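PDB 1W5T: ORC1-type DNA replication protein 2 from Aeropyrum pernix, which binds DNA and ATP, probably hydrolyses the ATP in its AAA+ domain, and takes part in regulating DNA replication. Local coordinates for residues 13-18 and 265-270; 75-80 and 85-90; 307-312 and 348-353. One frame throughout, in Å; residues are numbered along the deposited sequence.

The three contacts sample the three parts of a Cdc6/Orc protein. Contact 1 ties segment 13-18 to helix 259-275 of the ATPase lid; its E17 touches the bound ATP analogue, which lies about 8 Å from the side chain of F15. Contact 2 lies in the AAA domain, where the helix after the P-loop leads on to edge strand 87-93; the side chain of its Q89 is about 12 Å from that of the ATP-binding T66. Along the chain it is nested within the span closed by contact 1, their centres 28 Å apart. Contact 3, in the winged-helix domain, lies away from the nucleotide, its centre 44 Å from that of contact 1 and 52 Å from that of contact 2.

Contact 1 (13-18 and 265-270); sequences RVFDEN and ALKMAC
F15 packs against L266 and K267, its side chain reaching from a short 3-10 turn to the flank of helix 259-275. The CB atom of F15 starts the contact: it lies 3.8 Å from K267 CD and slightly farther from K267 CG, so the lysine is met here along its aliphatic stem. With CG anti to its own carbonyl carbon (chi1 -72°), the ring is carried onward toward the helix. On the way CG passes K267 CG, and F15 CD2 comes within 3.9 Å of K267 CB, an oblique approach. The next atom, F15 CE2, reaches the backbone of the helix near K267 N and meets L266 CG at 3.8 Å. At the tip, F15 CZ touches L266 CD2 at 4.2 Å, and this methyl lies in the ring plane, at the edge. The helix belongs to the lid that follows the P-loop domain in AAA+ ATPases, and the segment 13-18 runs between this lid and the nucleotide: E17 touches the bound ATP analogue, while V14 O accepts a hydrogen bond from NH1 of R227, an ATP-binding residue. Phenylalanine suits its place because a flat, wholly apolar group can fill the space between the helix and the neighbouring F9, whose ring meets it edge-to-face, and L232. K267 suits its own place for a different reason. Its CG is set anti to the backbone N (chi1 -161°), which lays the methylenes beside F15, the two side chains running past each other in opposite directions, and bends at chi3 and chi4 take the ammonium group off the hydrophobic part. K267 NZ ends 5.9 Å from E17 OE1 and 6.4 Å from D16 OD1, too far for salt bridges, though the opposite charges probably attract weakly.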
ATOM      1  N   ARG A  13      22.389  -2.576  -4.277  1.00 33.80           N
ATOM      2  CA  ARG A  13      21.389  -2.825  -3.242  1.00 32.43           C
ATOM      3  C   ARG A  13      20.392  -1.645  -3.121  1.00 30.69           C
ATOM      4  O   ARG A  13      19.288  -1.783  -2.582  1.00 30.41           O
ATOM      5  CB  ARG A  13      22.058  -3.135  -1.906  1.00 33.04           C
ATOM      6  CG  ARG A  13      22.774  -4.500  -1.898  1.00 36.08           C
ATOM      7  CD  ARG A  13      24.277  -4.363  -1.711  1.00 39.29           C
ATOM      8  NE  ARG A  13      24.593  -4.346  -0.295  1.00 41.85           N
ATOM      9  CZ  ARG A  13      25.041  -3.352   0.469  1.00 43.00           C
ATOM     10  NH1 ARG A  13      25.317  -2.123   0.038  1.00 43.27           N
ATOM     11  NH2 ARG A  13      25.234  -3.650   1.740  1.00 44.93           N
ATOM     12  N   VAL A  14      20.800  -0.496  -3.636  1.00 28.17           N
ATOM     13  CA  VAL A  14      19.948   0.680  -3.740  1.00 26.34           C
ATOM     14  C   VAL A  14      18.704   0.375  -4.571  1.00 25.26           C
ATOM     15  O   VAL A  14      17.720   1.060  -4.452  1.00 24.46           O
ATOM     16  CB  VAL A  14      20.752   1.870  -4.356  1.00 26.06           C
ATOM     17  CG1 VAL A  14      19.870   3.053  -4.753  1.00 24.37           C
ATOM     18  CG2 VAL A  14      21.849   2.290  -3.422  1.00 25.42           C
ATOM     19  N   PHE A  15      18.759  -0.683  -5.373  1.00 24.66           N
ATOM     20  CA  PHE A  15      17.664  -1.069  -6.258  1.00 24.16           C
ATOM     21  C   PHE A  15      16.809  -2.217  -5.704  1.00 25.02           C
ATOM     22  O   PHE A  15      15.821  -2.613  -6.302  1.00 24.38           O
ATOM     23  CB  PHE A  15      18.211  -1.366  -7.671  1.00 23.09           C
ATOM     24  CG  PHE A  15      18.635  -0.125  -8.406  1.00 20.38           C
ATOM     25  CD1 PHE A  15      19.918   0.407  -8.209  1.00 17.08           C
ATOM     26  CD2 PHE A  15      17.734   0.566  -9.245  1.00 17.44           C
ATOM     27  CE1 PHE A  15      20.323   1.569  -8.851  1.00 14.26           C
ATOM     28  CE2 PHE A  15      18.115   1.745  -9.906  1.00 13.79           C
ATOM     29  CZ  PHE A  15      19.413   2.259  -9.697  1.00 16.88           C
ATOM     30  N   ASP A  16      17.203  -2.756  -4.555  1.00 26.44           N
ATOM     31  CA  ASP A  16      16.430  -3.829  -3.929  1.00 28.32           C
ATOM     32  C   ASP A  16      15.157  -3.245  -3.282  1.00 28.11           C
ATOM     33  O   ASP A  16      15.144  -2.094  -2.837  1.00 27.35           O
ATOM     34  CB  ASP A  16      17.285  -4.608  -2.912  1.00 29.55           C
ATOM     35  CG  ASP A  16      18.372  -5.484  -3.583  1.00 34.74           C
ATOM     36  OD1 ASP A  16      18.664  -5.336  -4.807  1.00 40.67           O
ATOM     37  OD2 ASP A  16      18.980  -6.373  -2.968  1.00 37.85           O
ATOM     38  N   GLU A  17      14.116  -4.069  -3.233  1.00 28.67           N
ATOM     39  CA  GLU A  17      12.751  -3.714  -2.822  1.00 29.43           C
ATOM     40  C   GLU A  17      12.616  -3.203  -1.381  1.00 28.73           C
ATOM     41  O   GLU A  17      11.750  -2.385  -1.069  1.00 28.22           O
ATOM     42  CB  GLU A  17      11.818  -4.919  -3.073  1.00 30.30           C
ATOM     43  CG  GLU A  17      12.526  -6.046  -3.838  1.00 35.34           C
ATOM     44  CD  GLU A  17      11.602  -7.021  -4.558  1.00 42.76           C
ATOM     45  OE1 GLU A  17      11.812  -7.248  -5.779  1.00 44.18           O
ATOM     46  OE2 GLU A  17      10.683  -7.582  -3.898  1.00 47.71           O
ATOM     47  N   ASN A  18      13.466  -3.661  -0.483  1.00 28.48           N
ATOM     48  CA  ASN A  18      13.417  -3.043   0.816  1.00 28.48           C
ATOM     49  C   ASN A  18      14.571  -2.107   1.159  1.00 27.47           C
ATOM     50  O   ASN A  18      14.848  -1.863   2.346  1.00 27.84           O
ATOM     51  CB  ASN A  18      13.117  -4.031   1.940  1.00 29.75           C
ATOM     52  CG  ASN A  18      13.840  -5.299   1.805  1.00 33.34           C
ATOM     53  OD1 ASN A  18      15.087  -5.337   1.831  1.00 38.20           O
ATOM     54  ND2 ASN A  18      13.081  -6.382   1.664  1.00 35.40           N
ATOM     55  N   ALA A 265      12.286  -0.581 -13.759  1.00 13.72           N
ATOM     56  CA  ALA A 265      12.672  -0.145 -15.104  1.00 13.88           C
ATOM     57  C   ALA A 265      14.096   0.387 -15.204  1.00 13.50           C
ATOM     58  O   ALA A 265      14.819   0.044 -16.130  1.00 14.02           O
ATOM     59  CB  ALA A 265      11.689   0.898 -15.643  1.00 12.36           C
ATOM     60  N   LEU A 266      14.474   1.261 -14.282  1.00 13.29           N
ATOM     61  CA  LEU A 266      15.786   1.876 -14.305  1.00 13.14           C
ATOM     62  C   LEU A 266      16.830   0.777 -14.019  1.00 14.09           C
ATOM     63  O   LEU A 266      17.849   0.690 -14.714  1.00 13.44           O
ATOM     64  CB  LEU A 266      15.858   3.063 -13.316  1.00 12.42           C
ATOM     65  CG  LEU A 266      17.240   3.674 -13.039  1.00 11.63           C
ATOM     66  CD1 LEU A 266      17.854   4.105 -14.338  1.00 12.88           C
ATOM     67  CD2 LEU A 266      17.211   4.875 -12.124  1.00 10.00           C
ATOM     68  N   LYS A 267      16.541  -0.073 -13.027  1.00 14.77           N
ATOM     69  CA  LYS A 267      17.361  -1.240 -12.787  1.00 16.42           C
ATOM     70  C   LYS A 267      17.624  -2.032 -14.043  1.00 16.55           C
ATOM     71  O   LYS A 267      18.799  -2.267 -14.383  1.00 16.66           O
ATOM     72  CB  LYS A 267      16.766  -2.187 -11.760  1.00 16.42           C
ATOM     73  CG  LYS A 267      17.829  -3.167 -11.176  1.00 19.60           C
ATOM     74  CD  LYS A 267      17.229  -4.111 -10.139  1.00 25.43           C
ATOM     75  CE  LYS A 267      16.778  -5.444 -10.795  1.00 31.95           C
ATOM     76  NZ  LYS A 267      15.483  -6.032 -10.280  1.00 31.66           N
ATOM     77  N   MET A 268      16.535  -2.444 -14.693  1.00 16.26           N
ATOM     78  CA  MET A 268      16.563  -3.294 -15.883  1.00 17.57           C
ATOM     79  C   MET A 268      17.378  -2.640 -16.982  1.00 17.05           C
ATOM     80  O   MET A 268      18.213  -3.290 -17.591  1.00 16.43           O
ATOM     81  CB  MET A 268      15.155  -3.529 -16.451  1.00 18.21           C
ATOM     82  CG  MET A 268      14.263  -4.502 -15.703  1.00 22.10           C
ATOM     83  SD  MET A 268      12.537  -4.541 -16.471  1.00 33.37           S
ATOM     84  CE  MET A 268      12.904  -5.162 -18.140  1.00 26.86           C
ATOM     85  N   ALA A 269      17.127  -1.354 -17.217  1.00 16.78           N
ATOM     86  CA  ALA A 269      17.833  -0.629 -18.248  1.00 17.43           C
ATOM     87  C   ALA A 269      19.327  -0.724 -17.985  1.00 18.00           C
ATOM     88  O   ALA A 269      20.096  -0.975 -18.878  1.00 17.32           O
ATOM     89  CB  ALA A 269      17.361   0.803 -18.328  1.00 16.89           C
ATOM     90  N   CYS A 270      19.723  -0.585 -16.724  1.00 18.87           N
ATOM     91  CA  CYS A 270      21.138  -0.687 -16.368  1.00 19.35           C
ATOM     92  C   CYS A 270      21.759  -2.075 -16.618  1.00 19.58           C
ATOM     93  O   CYS A 270      22.876  -2.188 -17.160  1.00 19.62           O
ATOM     94  CB  CYS A 270      21.338  -0.277 -14.924  1.00 19.40           C
ATOM     95  SG  CYS A 270      21.223   1.474 -14.742  1.00 19.20           S
TER

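Contact 2 (75-80 and 85-90); sequences RVSEAA and LTVKQA
S77 and V87 meet in the beta-alpha-beta crossover of the P-loop NTPase fold that leads from strand 51-56 through helix 65-82 to the edge strand 87-93. The two short axes run nearly antiparallel, 168° apart and 8.1 Å from each other. S77 OG donates to V87 O at 2.8 Å, approaching in the carbonyl plane with a C=O...donor angle of 150°. The hydroxyl gets there because it stands roughly anti to S77 N (chi1 -152°), pointing off the helix toward the strand. Beside this bond comes the amide end of Q89, with NE2 of Q89 3.7 Å from S77 CB. A water completes the polar seam: it donates to S77 O at 2.8 Å and accepts from V87 N at 2.9 Å. Farther along, L85 N donates to A80 O at 3.0 Å, fastening the turn between helix and strand. The apolar side is made by A80, whose small CB fits close to V87 CG1 and the CB of L85, and by V76, whose CG1 lies 4.2 Å from V87 CG2. V87 has CG1 almost eclipsing its backbone N, so the exact place of that methyl is doubtful. L39 and L42 of helix 28-43 continue this hydrophobic layer, touching V76 and A80 respectively. Alternate residues along this edge of the sheet, T86, K88 and A90, pair with strand 139-145, while the N and O of V87 point to the other side; there S77 OG for V87 O and the water for V87 N probably take the place of the bonds a further strand would make.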
ATOM      1  N   ARG A  75      13.279   7.938  11.577  1.00 18.41           N
ATOM      2  CA  ARG A  75      13.386   9.324  12.073  1.00 18.62           C
ATOM      3  C   ARG A  75      13.001   9.529  13.529  1.00 17.66           C
ATOM      4  O   ARG A  75      13.679  10.246  14.236  1.00 16.86           O
ATOM      5  CB  ARG A  75      12.621  10.303  11.157  1.00 18.89           C
ATOM      6  CG  ARG A  75      13.297  10.395   9.771  1.00 22.01           C
ATOM      7  CD  ARG A  75      14.628  11.124   9.790  1.00 28.27           C
ATOM      8  NE  ARG A  75      14.408  12.500  10.227  1.00 37.02           N
ATOM      9  CZ  ARG A  75      14.725  13.083  11.401  1.00 39.26           C
ATOM     10  NH1 ARG A  75      15.388  12.457  12.382  1.00 39.11           N
ATOM     11  NH2 ARG A  75      14.362  14.360  11.558  1.00 40.37           N
ATOM     12  N   VAL A  76      11.898   8.934  13.972  1.00 17.55           N
ATOM     13  CA  VAL A  76      11.531   9.029  15.383  1.00 17.23           C
ATOM     14  C   VAL A  76      12.739   8.561  16.255  1.00 16.99           C
ATOM     15  O   VAL A  76      13.203   9.258  17.170  1.00 16.15           O
ATOM     16  CB  VAL A  76      10.256   8.230  15.667  1.00 17.39           C
ATOM     17  CG1 VAL A  76       9.966   8.165  17.155  1.00 18.17           C
ATOM     18  CG2 VAL A  76       9.078   8.871  14.933  1.00 15.93           C
ATOM     19  N   SER A  77      13.276   7.406  15.914  1.00 17.05           N
ATOM     20  CA  SER A  77      14.447   6.857  16.584  1.00 17.63           C
ATOM     21  C   SER A  77      15.684   7.783  16.568  1.00 18.27           C
ATOM     22  O   SER A  77      16.291   7.994  17.638  1.00 18.05           O
ATOM     23  CB  SER A  77      14.807   5.504  15.961  1.00 17.61           C
ATOM     24  OG  SER A  77      15.459   4.670  16.899  1.00 17.37           O
ATOM     25  N   GLU A  78      16.078   8.322  15.400  1.00 18.38           N
ATOM     26  CA  GLU A  78      17.208   9.264  15.405  1.00 19.60           C
ATOM     27  C   GLU A  78      16.949  10.488  16.301  1.00 18.51           C
ATOM     28  O   GLU A  78      17.807  10.843  17.131  1.00 17.69           O
ATOM     29  CB  GLU A  78      17.702   9.738  14.028  1.00 19.76           C
ATOM     30  CG  GLU A  78      17.135   9.075  12.787  1.00 26.11           C
ATOM     31  CD  GLU A  78      17.726   9.631  11.460  1.00 31.26           C
ATOM     32  OE1 GLU A  78      18.471  10.647  11.507  1.00 28.72           O
ATOM     33  OE2 GLU A  78      17.419   9.040  10.369  1.00 34.32           O
ATOM     34  N   ALA A  79      15.773  11.109  16.144  1.00 17.39           N
ATOM     35  CA  ALA A  79      15.456  12.328  16.902  1.00 16.93           C
ATOM     36  C   ALA A  79      15.376  12.060  18.421  1.00 16.81           C
ATOM     37  O   ALA A  79      15.784  12.909  19.239  1.00 17.19           O
ATOM     38  CB  ALA A  79      14.191  12.978  16.401  1.00 15.51           C
ATOM     39  N   ALA A  80      14.891  10.884  18.794  1.00 15.94           N
ATOM     40  CA  ALA A  80      14.739  10.594  20.205  1.00 16.68           C
ATOM     41  C   ALA A  80      16.106  10.322  20.845  1.00 17.29           C
ATOM     42  O   ALA A  80      16.321  10.636  22.017  1.00 16.11           O
ATOM     43  CB  ALA A  80      13.762   9.434  20.449  1.00 15.97           C
ATOM     44  N   LEU A  85      16.926   9.133  24.512  1.00 25.74           N
ATOM     45  CA  LEU A  85      15.785   8.322  24.964  1.00 25.28           C
ATOM     46  C   LEU A  85      15.754   6.757  24.776  1.00 25.59           C
ATOM     47  O   LEU A  85      15.429   6.006  25.777  1.00 25.84           O
ATOM     48  CB  LEU A  85      14.487   8.964  24.495  1.00 24.81           C
ATOM     49  CG  LEU A  85      14.146  10.144  25.421  1.00 24.62           C
ATOM     50  CD1 LEU A  85      12.989  10.953  24.925  1.00 21.61           C
ATOM     51  CD2 LEU A  85      13.855   9.667  26.830  1.00 22.93           C
ATOM     52  N   THR A  86      16.080   6.306  23.545  1.00 23.45           N
ATOM     53  CA  THR A  86      16.003   4.896  23.045  1.00 22.00           C
ATOM     54  C   THR A  86      14.639   4.369  22.537  1.00 21.08           C
ATOM     55  O   THR A  86      13.825   3.846  23.304  1.00 21.80           O
ATOM     56  CB  THR A  86      16.718   3.795  23.920  1.00 21.99           C
ATOM     57  OG1 THR A  86      17.999   4.234  24.373  1.00 21.98           O
ATOM     58  CG2 THR A  86      17.104   2.562  23.033  1.00 22.49           C
ATOM     59  N   VAL A  87      14.391   4.485  21.235  1.00 18.74           N
ATOM     60  CA  VAL A  87      13.214   3.849  20.694  1.00 17.02           C
ATOM     61  C   VAL A  87      13.600   2.749  19.718  1.00 16.14           C
ATOM     62  O   VAL A  87      14.379   2.961  18.784  1.00 14.90           O
ATOM     63  CB  VAL A  87      12.068   4.842  20.191  1.00 17.68           C
ATOM     64  CG1 VAL A  87      12.331   6.304  20.553  1.00 17.31           C
ATOM     65  CG2 VAL A  87      11.719   4.664  18.727  1.00 17.79           C
ATOM     66  N   LYS A  88      13.079   1.565  20.008  1.00 14.81           N
ATOM     67  CA  LYS A  88      13.233   0.426  19.152  1.00 15.69           C
ATOM     68  C   LYS A  88      12.115   0.387  18.158  1.00 14.94           C
ATOM     69  O   LYS A  88      11.046   0.932  18.381  1.00 13.72           O
ATOM     70  CB  LYS A  88      13.265  -0.900  19.940  1.00 16.93           C
ATOM     71  CG  LYS A  88      13.300  -0.788  21.475  1.00 19.53           C
ATOM     72  CD  LYS A  88      14.548  -1.466  22.071  1.00 18.78           C
ATOM     73  CE  LYS A  88      14.558  -3.030  21.923  1.00 16.65           C
ATOM     74  NZ  LYS A  88      15.967  -3.544  21.485  1.00 14.17           N
ATOM     75  N   GLN A  89      12.395  -0.279  17.050  1.00 15.37           N
ATOM     76  CA  GLN A  89      11.499  -0.358  15.904  1.00 15.62           C
ATOM     77  C   GLN A  89      11.143  -1.819  15.681  1.00 15.43           C
ATOM     78  O   GLN A  89      11.989  -2.693  15.777  1.00 15.02           O
ATOM     79  CB  GLN A  89      12.184   0.250  14.678  1.00 16.57           C
ATOM     80  CG  GLN A  89      13.073   1.511  15.019  1.00 19.45           C
ATOM     81  CD  GLN A  89      14.029   1.984  13.900  1.00 24.82           C
ATOM     82  OE1 GLN A  89      13.635   2.141  12.741  1.00 28.67           O
ATOM     83  NE2 GLN A  89      15.272   2.257  14.270  1.00 25.56           N
ATOM     84  N   ALA A  90       9.883  -2.117  15.423  1.00 14.26           N
ATOM     85  CA  ALA A  90       9.601  -3.484  15.081  1.00 14.50           C
ATOM     86  C   ALA A  90       8.706  -3.400  13.892  1.00 14.37           C
ATOM     87  O   ALA A  90       7.837  -2.539  13.847  1.00 14.84           O
ATOM     88  CB  ALA A  90       8.937  -4.268  16.241  1.00 13.76           C
TER
HETATM   89  O   HOH W   1      16.303   6.083  19.669  1.00 10.55           O

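Contact 3 (307-312 and 348-353); sequences SIHELI and KPRGYT
H309 and R350 cross at about a right angle in the winged-helix domain, where the first turn of helix 308-322, capped by S307, faces the residues leading into helix 352-364, probably the DNA-recognition helix as in other winged-helix proteins. The tight part is the imidazole. R350 CG sits over one face of the ring in a CH-pi contact, 3.8 Å from the centroid of the H309 ring and 15° off its normal. R350 CG is anti to its own carbonyl carbon (chi1 -61°), which sets this methylene over the ring; bends farther out carry the guanidinium past it. Near the same ring, K348 O lies 3.5 Å from H309 CE1. The ring's rotation is fixed further by a hydrogen bond between H309 ND1 and the hydroxyl of Y337, which also bonds R350 N, so one tyrosine links both sides. Histidine suits this site by offering a flat face and a polar nitrogen at once. Cut back to an alanine, this position is likely to lose the face under R350 CG and to leave Y337 OH short of one partner. The outer side is looser. The exposed K348 starts off away from the helix at CB and adds only a little cover at the margin. The guanidinium plane stands 68° from the imidazole, with R350 NH1 4.7 Å from H309 NE2.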
ATOM      1  N   SER A 307     -19.497  -9.942  -7.769  1.00 25.85           N
ATOM      2  CA  SER A 307     -20.584 -10.651  -8.429  1.00 25.68           C
ATOM      3  C   SER A 307     -20.540 -10.607  -9.982  1.00 25.58           C
ATOM      4  O   SER A 307     -19.999  -9.688 -10.580  1.00 25.30           O
ATOM      5  CB  SER A 307     -21.915 -10.115  -7.910  1.00 25.44           C
ATOM      6  OG  SER A 307     -22.480  -9.141  -8.768  1.00 24.62           O
ATOM      7  N   ILE A 308     -21.097 -11.633 -10.606  1.00 25.63           N
ATOM      8  CA  ILE A 308     -21.098 -11.830 -12.058  1.00 26.00           C
ATOM      9  C   ILE A 308     -21.546 -10.564 -12.764  1.00 25.81           C
ATOM     10  O   ILE A 308     -21.056 -10.199 -13.820  1.00 25.17           O
ATOM     11  CB  ILE A 308     -22.092 -12.980 -12.427  1.00 26.10           C
ATOM     12  CG1 ILE A 308     -21.666 -14.300 -11.802  1.00 26.29           C
ATOM     13  CG2 ILE A 308     -22.217 -13.154 -13.914  1.00 25.94           C
ATOM     14  CD1 ILE A 308     -22.745 -15.375 -11.870  1.00 28.92           C
ATOM     15  N   HIS A 309     -22.485  -9.889 -12.128  1.00 26.10           N
ATOM     16  CA  HIS A 309     -23.154  -8.783 -12.743  1.00 25.78           C
ATOM     17  C   HIS A 309     -22.323  -7.528 -12.777  1.00 25.16           C
ATOM     18  O   HIS A 309     -22.290  -6.853 -13.800  1.00 24.19           O
ATOM     19  CB  HIS A 309     -24.545  -8.633 -12.155  1.00 26.17           C
ATOM     20  CG  HIS A 309     -25.533  -9.530 -12.830  1.00 28.55           C
ATOM     21  ND1 HIS A 309     -26.221  -9.152 -13.967  1.00 31.73           N
ATOM     22  CD2 HIS A 309     -25.858 -10.826 -12.609  1.00 27.75           C
ATOM     23  CE1 HIS A 309     -26.962 -10.162 -14.387  1.00 31.28           C
ATOM     24  NE2 HIS A 309     -26.762 -11.188 -13.578  1.00 28.93           N
ATOM     25  N   GLU A 310     -21.594  -7.278 -11.689  1.00 24.46           N
ATOM     26  CA  GLU A 310     -20.533  -6.268 -11.687  1.00 24.66           C
ATOM     27  C   GLU A 310     -19.479  -6.581 -12.735  1.00 23.52           C
ATOM     28  O   GLU A 310     -19.042  -5.698 -13.447  1.00 23.55           O
ATOM     29  CB  GLU A 310     -19.867  -6.137 -10.326  1.00 24.51           C
ATOM     30  CG  GLU A 310     -20.732  -6.596  -9.175  1.00 27.46           C
ATOM     31  CD  GLU A 310     -20.472  -5.840  -7.897  1.00 28.06           C
ATOM     32  OE1 GLU A 310     -20.517  -6.485  -6.848  1.00 30.53           O
ATOM     33  OE2 GLU A 310     -20.238  -4.618  -7.940  1.00 28.82           O
ATOM     34  N   LEU A 311     -19.096  -7.844 -12.822  1.00 22.98           N
ATOM     35  CA  LEU A 311     -18.066  -8.304 -13.737  1.00 22.98           C
ATOM     36  C   LEU A 311     -18.481  -8.094 -15.208  1.00 22.76           C
ATOM     37  O   LEU A 311     -17.664  -7.714 -16.050  1.00 22.50           O
ATOM     38  CB  LEU A 311     -17.787  -9.786 -13.453  1.00 22.77           C
ATOM     39  CG  LEU A 311     -16.632 -10.346 -12.608  1.00 24.18           C
ATOM     40  CD1 LEU A 311     -15.898  -9.311 -11.805  1.00 21.21           C
ATOM     41  CD2 LEU A 311     -17.094 -11.505 -11.701  1.00 24.39           C
ATOM     42  N   ILE A 312     -19.754  -8.352 -15.513  1.00 22.17           N
ATOM     43  CA  ILE A 312     -20.295  -8.062 -16.838  1.00 21.64           C
ATOM     44  C   ILE A 312     -20.211  -6.552 -17.208  1.00 21.08           C
ATOM     45  O   ILE A 312     -19.866  -6.193 -18.325  1.00 20.94           O
ATOM     46  CB  ILE A 312     -21.752  -8.627 -16.997  1.00 21.06           C
ATOM     47  CG1 ILE A 312     -21.726 -10.143 -17.067  1.00 19.28           C
ATOM     48  CG2 ILE A 312     -22.393  -8.144 -18.276  1.00 18.99           C
ATOM     49  CD1 ILE A 312     -22.911 -10.764 -16.381  1.00 17.64           C
ATOM     50  N   LYS A 348     -30.507 -13.262 -16.773  1.00 43.59           N
ATOM     51  CA  LYS A 348     -31.416 -12.128 -16.995  1.00 42.97           C
ATOM     52  C   LYS A 348     -30.858 -10.814 -16.366  1.00 41.22           C
ATOM     53  O   LYS A 348     -30.333 -10.833 -15.238  1.00 41.28           O
ATOM     54  CB  LYS A 348     -32.883 -12.439 -16.604  1.00 42.79           C
ATOM     55  CG  LYS A 348     -33.109 -12.777 -15.141  1.00 45.89           C
ATOM     56  CD  LYS A 348     -33.969 -11.716 -14.427  1.00 47.79           C
ATOM     57  CE  LYS A 348     -34.089 -12.005 -12.918  1.00 48.74           C
ATOM     58  NZ  LYS A 348     -33.558 -10.895 -12.055  1.00 48.37           N
ATOM     59  N   PRO A 349     -30.924  -9.703 -17.109  1.00 39.47           N
ATOM     60  CA  PRO A 349     -30.374  -8.422 -16.623  1.00 38.05           C
ATOM     61  C   PRO A 349     -31.053  -7.978 -15.345  1.00 36.22           C
ATOM     62  O   PRO A 349     -32.273  -8.074 -15.273  1.00 36.05           O
ATOM     63  CB  PRO A 349     -30.658  -7.431 -17.766  1.00 37.73           C
ATOM     64  CG  PRO A 349     -31.612  -8.109 -18.699  1.00 38.40           C
ATOM     65  CD  PRO A 349     -31.484  -9.590 -18.470  1.00 39.27           C
ATOM     66  N   ARG A 350     -30.264  -7.544 -14.361  1.00 34.44           N
ATOM     67  CA  ARG A 350     -30.769  -6.995 -13.111  1.00 32.65           C
ATOM     68  C   ARG A 350     -31.435  -5.628 -13.320  1.00 31.46           C
ATOM     69  O   ARG A 350     -31.099  -4.903 -14.261  1.00 31.03           O
ATOM     70  CB  ARG A 350     -29.632  -6.856 -12.101  1.00 33.11           C
ATOM     71  CG  ARG A 350     -28.924  -8.143 -11.693  1.00 34.07           C
ATOM     72  CD  ARG A 350     -29.828  -9.212 -11.029  1.00 38.22           C
ATOM     73  NE  ARG A 350     -29.863  -9.110  -9.570  1.00 40.85           N
ATOM     74  CZ  ARG A 350     -29.160  -9.879  -8.730  1.00 43.26           C
ATOM     75  NH1 ARG A 350     -28.335 -10.823  -9.188  1.00 42.54           N
ATOM     76  NH2 ARG A 350     -29.283  -9.698  -7.412  1.00 45.18           N
ATOM     77  N   GLY A 351     -32.391  -5.289 -12.460  1.00 30.71           N
ATOM     78  CA  GLY A 351     -33.139  -4.054 -12.570  1.00 29.73           C
ATOM     79  C   GLY A 351     -32.288  -2.821 -12.317  1.00 29.92           C
ATOM     80  O   GLY A 351     -31.170  -2.912 -11.797  1.00 30.05           O
ATOM     81  N   TYR A 352     -32.824  -1.663 -12.665  1.00 29.29           N
ATOM     82  CA  TYR A 352     -32.115  -0.410 -12.526  1.00 29.98           C
ATOM     83  C   TYR A 352     -31.469  -0.159 -11.158  1.00 29.87           C
ATOM     84  O   TYR A 352     -30.301   0.218 -11.084  1.00 30.75           O
ATOM     85  CB  TYR A 352     -33.051   0.736 -12.871  1.00 29.79           C
ATOM     86  CG  TYR A 352     -33.216   0.931 -14.353  1.00 31.48           C
ATOM     87  CD1 TYR A 352     -34.360   0.502 -15.002  1.00 32.11           C
ATOM     88  CD2 TYR A 352     -32.225   1.553 -15.105  1.00 33.20           C
ATOM     89  CE1 TYR A 352     -34.510   0.679 -16.368  1.00 34.08           C
ATOM     90  CE2 TYR A 352     -32.366   1.743 -16.468  1.00 33.69           C
ATOM     91  CZ  TYR A 352     -33.507   1.301 -17.096  1.00 35.36           C
ATOM     92  OH  TYR A 352     -33.651   1.499 -18.453  1.00 37.85           O
ATOM     93  N   THR A 353     -32.236  -0.372 -10.101  1.00 29.16           N
ATOM     94  CA  THR A 353     -31.835  -0.151  -8.716  1.00 28.66           C
ATOM     95  C   THR A 353     -30.558  -0.941  -8.377  1.00 28.29           C
ATOM     96  O   THR A 353     -29.560  -0.366  -7.957  1.00 27.55           O
ATOM     97  CB  THR A 353     -33.043  -0.556  -7.796  1.00 28.83           C
ATOM     98  OG1 THR A 353     -33.567   0.601  -7.139  1.00 28.18           O
ATOM     99  CG2 THR A 353     -32.649  -1.535  -6.677  1.00 28.32           C
TER